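Local coordinates for protein Eag-like K[+] channel (Drosophila melanogaster, PDB 4HP4) that probably conducts potassium ions across the membrane as a voltage-gated channel, this chain being the PAS domain of the longer channel protein, at residues Asp10-Ala13 / Thr14-Gly18; Gly26-Ala30 / Asn31-Ile35. All blocks are in the same frame, centred on the assembly; numbering follows the deposited sequence.

Interaction 1. Residues Asp10-Ala13 / Thr14-Gly18; sequences DTIA and TRFDG. With SO4 (sulfate ion), chain C.
Thr-14 grips the carbonyl oxygen of Asp-10 twice, once through its backbone and once through its side chain. Its amide makes the helical i to i-4 hydrogen bond, with N 3.0 Å from Asp-10 O. With chi1 at -69°, which sets OG1 beside the backbone N, the hydroxyl donates to the same acceptor, OG1 lying 3.0 Å from Asp-10 O. The two donors arrive from opposite faces of the carbonyl plane, the hydroxyl 38° out of it, so they do not compete for one place. Thr-14 OG1 and Asp-17 OD1 also share a hydrogen-bonded glycerol oxygen, probably from the crystallisation liquor.

Further along, the backbone bonding shortens. Arg-15 N donates to Thr-11 O at 3.3 Å and only weakly to Ile-12 O, whereas Phe-16 N binds Ala-13 O at 3.1 Å, three residues back. Asp-17 N likewise turns back to Thr-14 O. This change from i-4 to i-3 partners marks the tightening of the final turn. A water joins the turn to what follows, donating both to Ala-13 O, at 2.8 Å, and to Asp-17 OD2.

Nonpolar contacts are sparse. Ile-12 CD1 meets the Arg-15 chain at CD, 4.1 Å away, the two side chains crossing at a slant, and Ile-12 CG2 touches Phe-16 CE2. Separately, the Phe-16 ring edge lies near Ala-13 O and Ile-12 O, with CD2 3.4 Å from Ile-12 O.

Gly-18 N points almost straight at a sulfate oxygen, O1, at 3.0 Å and an N-H...O angle of 175°. His-20 N holds the same ion, probably also from the liquor.

Helix 8-15 lies at the surface of the PAS domain. Ile-12 and Ala-13 rest on Leu-25 of strand 23-27, Ile-12 also touches Ile-109, and the ring of Phe-16 meets that of Phe-23 with the planes inclined.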
ATOM      1  N   ASP A  10      -3.303  13.703   6.073  1.00 22.68           N
ATOM      2  CA  ASP A  10      -4.740  13.949   6.139  1.00 22.71           C
ATOM      3  C   ASP A  10      -5.296  14.323   4.770  1.00 23.46           C
ATOM      4  O   ASP A  10      -6.334  13.810   4.347  1.00 19.02           O
ATOM      5  CB  ASP A  10      -5.050  15.078   7.125  1.00 22.35           C
ATOM      6  CG  ASP A  10      -4.773  14.692   8.564  1.00 25.39           C
ATOM      7  OD1 ASP A  10      -4.561  13.490   8.827  1.00 24.62           O
ATOM      8  OD2 ASP A  10      -4.776  15.593   9.429  1.00 25.54           O
ATOM      9  N   THR A  11      -4.603  15.229   4.087  1.00 22.86           N
ATOM     10  CA  THR A  11      -5.048  15.723   2.789  1.00 26.38           C
ATOM     11  C   THR A  11      -5.230  14.588   1.786  1.00 23.18           C
ATOM     12  O   THR A  11      -6.258  14.508   1.114  1.00 23.78           O
ATOM     13  CB  THR A  11      -4.060  16.758   2.205  1.00 27.44           C
ATOM     14  OG1 THR A  11      -4.056  17.933   3.022  1.00 35.14           O
ATOM     15  CG2 THR A  11      -4.457  17.150   0.788  1.00 36.83           C
ATOM     16  N   ILE A  12      -4.239  13.706   1.691  1.00 21.92           N
ATOM     17  CA  ILE A  12      -4.275  12.639   0.696  1.00 24.11           C
ATOM     18  C   ILE A  12      -5.369  11.625   1.018  1.00 19.75           C
ATOM     19  O   ILE A  12      -6.129  11.226   0.139  1.00 18.81           O
ATOM     20  CB  ILE A  12      -2.919  11.911   0.587  1.00 23.79           C
ATOM     21  CG1 ILE A  12      -1.810  12.892   0.195  1.00 26.92           C
ATOM     22  CG2 ILE A  12      -3.001  10.783  -0.435  1.00 21.13           C
ATOM     23  CD1 ILE A  12      -1.988  13.513  -1.161  1.00 29.84           C
ATOM     24  N   ALA A  13      -5.450  11.210   2.276  1.00 18.52           N
ATOM     25  CA  ALA A  13      -6.479  10.266   2.696  1.00 17.99           C
ATOM     26  C   ALA A  13      -7.862  10.801   2.348  1.00 18.82           C
ATOM     27  O   ALA A  13      -8.695  10.087   1.793  1.00 19.97           O
ATOM     28  CB  ALA A  13      -6.379   9.998   4.192  1.00 19.34           C
ATOM     29  N   THR A  14      -8.093  12.068   2.672  1.00 17.78           N
ATOM     30  CA  THR A  14      -9.396  12.691   2.481  1.00 19.75           C
ATOM     31  C   THR A  14      -9.827  12.698   1.011  1.00 20.65           C
ATOM     32  O   THR A  14     -11.019  12.628   0.710  1.00 20.11           O
ATOM     33  CB  THR A  14      -9.392  14.133   3.032  1.00 23.01           C
ATOM     34  OG1 THR A  14      -9.299  14.100   4.462  1.00 23.30           O
ATOM     35  CG2 THR A  14     -10.655  14.881   2.631  1.00 26.30           C
ATOM     36  N   ARG A  15      -8.863  12.778   0.099  1.00 21.14           N
ATOM     37  CA  ARG A  15      -9.171  12.830  -1.331  1.00 21.21           C
ATOM     38  C   ARG A  15     -10.024  11.644  -1.772  1.00 20.21           C
ATOM     39  O   ARG A  15     -10.762  11.732  -2.757  1.00 19.80           O
ATOM     40  CB  ARG A  15      -7.886  12.859  -2.162  1.00 19.36           C
ATOM     41  CG  ARG A  15      -7.064  14.122  -2.005  1.00 21.40           C
ATOM     42  CD  ARG A  15      -5.711  13.989  -2.687  1.00 26.33           C
ATOM     43  NE  ARG A  15      -5.829  13.968  -4.145  1.00 21.10           N
ATOM     44  CZ  ARG A  15      -5.850  15.049  -4.919  1.00 24.70           C
ATOM     45  NH1 ARG A  15      -5.764  16.263  -4.390  1.00 24.68           N
ATOM     46  NH2 ARG A  15      -5.960  14.920  -6.233  1.00 24.33           N
ATOM     47  N   PHE A  16      -9.922  10.538  -1.041  1.00 18.87           N
ATOM     48  CA  PHE A  16     -10.587   9.299  -1.429  1.00 19.81           C
ATOM     49  C   PHE A  16     -11.865   9.019  -0.640  1.00 19.76           C
ATOM     50  O   PHE A  16     -12.461   7.955  -0.793  1.00 24.61           O
ATOM     51  CB  PHE A  16      -9.616   8.122  -1.293  1.00 19.12           C
ATOM     52  CG  PHE A  16      -8.466   8.180  -2.261  1.00 19.57           C
ATOM     53  CD1 PHE A  16      -8.591   7.651  -3.536  1.00 21.11           C
ATOM     54  CD2 PHE A  16      -7.271   8.782  -1.905  1.00 19.63           C
ATOM     55  CE1 PHE A  16      -7.542   7.716  -4.434  1.00 20.96           C
ATOM     56  CE2 PHE A  16      -6.219   8.849  -2.799  1.00 19.44           C
ATOM     57  CZ  PHE A  16      -6.356   8.314  -4.064  1.00 20.52           C
ATOM     58  N   ASP A  17     -12.296   9.968   0.188  1.00 20.23           N
ATOM     59  CA  ASP A  17     -13.501   9.768   0.993  1.00 22.86           C
ATOM     60  C   ASP A  17     -14.697   9.393   0.118  1.00 21.58           C
ATOM     61  O   ASP A  17     -15.006  10.081  -0.854  1.00 23.51           O
ATOM     62  CB  ASP A  17     -13.843  11.026   1.798  1.00 22.23           C
ATOM     63  CG  ASP A  17     -12.914  11.242   2.981  1.00 24.19           C
ATOM     64  OD1 ASP A  17     -12.962  12.339   3.577  1.00 24.58           O
ATOM     65  OD2 ASP A  17     -12.134  10.323   3.311  1.00 24.08           O
ATOM     66  N   GLY A  18     -15.363   8.297   0.468  1.00 25.21           N
ATOM     67  CA  GLY A  18     -16.592   7.905  -0.199  1.00 23.90           C
ATOM     68  C   GLY A  18     -16.407   7.005  -1.410  1.00 26.30           C
ATOM     69  O   GLY A  18     -17.387   6.507  -1.961  1.00 29.01           O
TER
HETATM   70  S   SO4 C 201     -14.520   5.283   2.521  1.00 30.37           S
HETATM   71  O1  SO4 C 201     -14.359   6.702   2.816  1.00 31.96           O
HETATM   72  O2  SO4 C 201     -15.399   4.679   3.517  1.00 39.22           O
HETATM   73  O3  SO4 C 201     -15.128   5.129   1.202  1.00 30.68           O
HETATM   74  O4  SO4 C 201     -13.206   4.638   2.542  1.00 24.03           O
HETATM   75  O   HOH W   1     -10.581   8.078   2.341  1.00 22.99           O

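Interaction 2. Residues Gly26-Ala30 / Asn31-Ile35; sequences GNAQA and NGNPI
The carboxamide of Asn-33 aims its oxygen at the backbone across the loop, OD1 standing 3.5 Å from Ala-28 CA; beyond the loop the side chain touches Leu-80 and Phe-119. Over the carboxamide of Asn-27 sits the amide of Gln-29, whose N donates to Asn-27 OD1 at 3.0 Å from 60° above the carbonyl plane. Asn-27 CG is anti to the backbone N (chi1 -174°), which carries OD1 forward to the amide two residues on and closes an Asx turn. The ring of Pro-34 packs through CG against the methyl of Ala-30, with CG 3.6 Å from Ala-30 CB, and lies more loosely against Asn-27 CB. Its CD lies near both Ala-30 O and Asn-27 O.

This is a beta hairpin of the PAS sheet, joining the antiparallel neighbours 23-27 and 35-38 through two successive beta turns. The first, type I, runs from Asn-27 to Ala-30, and its Asx turn fastens the same corner. The second, type II, runs from Ala-30 to Asn-33 and is closed by Asn-33 N donating to Ala-30 O at 3.0 Å. Gly-32 occupies the third position of that turn with a phi of 89°, where a side chain would press on the preceding carbonyl oxygen.

At the root of the loop, Asn-27 N donates to Pro-34 O at 2.9 Å, beside the non-hydrogen-bonded pair Gly-26 and Ile-35. CA-H...O contacts supplement it: Gly-26 CA approaches Pro-34 O at 3.3 Å, and Asn-33 CA approaches Asn-27 O at 3.4 Å. Backbone hydrogen bonds between Gly-26 and Phe-119 and between Ala-28 and Val-117 tie the first arm to the region of strand 118-122, while Asn-33 is hydrogen-bonded through its backbone to Cys-58.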
ATOM      1  N   GLY A  26       2.238   5.267   3.274  1.00 21.14           N
ATOM      2  CA  GLY A  26       3.495   4.954   3.926  1.00 24.00           C
ATOM      3  C   GLY A  26       4.310   6.207   4.172  1.00 24.13           C
ATOM      4  O   GLY A  26       4.317   7.121   3.349  1.00 22.76           O
ATOM      5  N   ASN A  27       4.991   6.256   5.313  1.00 22.67           N
ATOM      6  CA  ASN A  27       5.839   7.395   5.645  1.00 23.99           C
ATOM      7  C   ASN A  27       7.225   7.247   5.027  1.00 27.31           C
ATOM      8  O   ASN A  27       8.039   6.451   5.493  1.00 27.90           O
ATOM      9  CB  ASN A  27       5.962   7.549   7.162  1.00 22.67           C
ATOM     10  CG  ASN A  27       6.723   8.799   7.556  1.00 25.55           C
ATOM     11  OD1 ASN A  27       7.053   9.628   6.708  1.00 27.27           O
ATOM     12  ND2 ASN A  27       7.001   8.944   8.847  1.00 27.43           N
ATOM     13  N   ALA A  28       7.491   8.028   3.985  1.00 28.74           N
ATOM     14  CA  ALA A  28       8.758   7.946   3.262  1.00 30.80           C
ATOM     15  C   ALA A  28       9.916   8.569   4.041  1.00 35.00           C
ATOM     16  O   ALA A  28      11.074   8.435   3.648  1.00 37.86           O
ATOM     17  CB  ALA A  28       8.624   8.613   1.901  1.00 30.60           C
ATOM     18  N   GLN A  29       9.607   9.249   5.142  1.00 32.18           N
ATOM     19  CA  GLN A  29      10.641   9.877   5.959  1.00 37.08           C
ATOM     20  C   GLN A  29      11.029   9.008   7.155  1.00 37.69           C
ATOM     21  O   GLN A  29      11.777   9.442   8.030  1.00 41.59           O
ATOM     22  CB  GLN A  29      10.179  11.248   6.452  1.00 34.28           C
ATOM     23  CG  GLN A  29       9.771  12.205   5.348  1.00 35.41           C
ATOM     24  CD  GLN A  29       9.584  13.620   5.857  1.00 34.92           C
ATOM     25  OE1 GLN A  29      10.554  14.346   6.057  1.00 40.20           O
ATOM     26  NE2 GLN A  29       8.335  14.013   6.079  1.00 35.83           N
ATOM     27  N   ALA A  30      10.517   7.782   7.193  1.00 32.69           N
ATOM     28  CA  ALA A  30      10.848   6.854   8.268  1.00 35.38           C
ATOM     29  C   ALA A  30      11.398   5.563   7.685  1.00 37.09           C
ATOM     30  O   ALA A  30      10.930   5.086   6.649  1.00 30.68           O
ATOM     31  CB  ALA A  30       9.623   6.571   9.123  1.00 30.65           C
ATOM     32  N   ASN A  31      12.402   5.005   8.352  1.00 38.89           N
ATOM     33  CA  ASN A  31      13.029   3.771   7.903  1.00 42.94           C
ATOM     34  C   ASN A  31      12.006   2.649   7.761  1.00 39.49           C
ATOM     35  O   ASN A  31      11.188   2.428   8.654  1.00 34.12           O
ATOM     36  CB  ASN A  31      14.135   3.358   8.877  1.00 46.81           C
ATOM     37  CG  ASN A  31      14.834   2.079   8.457  1.00 55.60           C
ATOM     38  OD1 ASN A  31      15.664   2.083   7.549  1.00 60.29           O
ATOM     39  ND2 ASN A  31      14.502   0.976   9.120  1.00 57.10           N
ATOM     40  N   GLY A  32      12.052   1.949   6.632  1.00 37.84           N
ATOM     41  CA  GLY A  32      11.142   0.846   6.378  1.00 37.28           C
ATOM     42  C   GLY A  32       9.854   1.278   5.702  1.00 35.76           C
ATOM     43  O   GLY A  32       9.021   0.441   5.353  1.00 37.26           O
ATOM     44  N   ASN A  33       9.687   2.583   5.510  1.00 32.82           N
ATOM     45  CA  ASN A  33       8.481   3.118   4.887  1.00 30.25           C
ATOM     46  C   ASN A  33       7.217   2.573   5.543  1.00 28.40           C
ATOM     47  O   ASN A  33       6.369   1.980   4.873  1.00 29.04           O
ATOM     48  CB  ASN A  33       8.475   2.795   3.393  1.00 32.07           C
ATOM     49  CG  ASN A  33       9.650   3.412   2.667  1.00 37.28           C
ATOM     50  OD1 ASN A  33       9.837   4.628   2.693  1.00 34.45           O
ATOM     51  ND2 ASN A  33      10.466   2.574   2.036  1.00 39.12           N
ATOM     52  N   PRO A  34       7.086   2.784   6.860  1.00 27.11           N
ATOM     53  CA  PRO A  34       5.975   2.235   7.644  1.00 26.27           C
ATOM     54  C   PRO A  34       4.612   2.754   7.206  1.00 24.16           C
ATOM     55  O   PRO A  34       4.456   3.936   6.900  1.00 23.70           O
ATOM     56  CB  PRO A  34       6.286   2.709   9.068  1.00 26.65           C
ATOM     57  CG  PRO A  34       7.141   3.918   8.891  1.00 25.72           C
ATOM     58  CD  PRO A  34       7.977   3.618   7.683  1.00 29.59           C
ATOM     59  N   ILE A  35       3.630   1.860   7.183  1.00 22.99           N
ATOM     60  CA  ILE A  35       2.249   2.249   6.943  1.00 22.22           C
ATOM     61  C   ILE A  35       1.748   3.084   8.115  1.00 21.53           C
ATOM     62  O   ILE A  35       1.807   2.650   9.268  1.00 22.27           O
ATOM     63  CB  ILE A  35       1.354   1.010   6.758  1.00 23.73           C
ATOM     64  CG1 ILE A  35       1.710   0.303   5.447  1.00 24.78           C
ATOM     65  CG2 ILE A  35      -0.117   1.399   6.776  1.00 21.69           C
ATOM     66  CD1 ILE A  35       1.030  -1.029   5.263  1.00 28.34           C
TER

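Overall arrangement
Interactions 1 and 2 come in series along the chain, the first closing before the second opens. Their centres are 19 Å apart, and their nearest atoms stay about 8 Å from each other without touching. Strand 23-27 relates them: helix 8-15, which carries interaction 1, packs on it through Leu-25, and interaction 2 begins at its far end, turning the chain into strand 35-38. That last strand is one of the two edge strands in the five-stranded antiparallel sheet, whose order is 35-38, 23-27, 118-122, 100-108, 89-92. One contact thus lies at the end of the N-terminal helix that packs on the sheet, the other in the hairpin joining its first two strands.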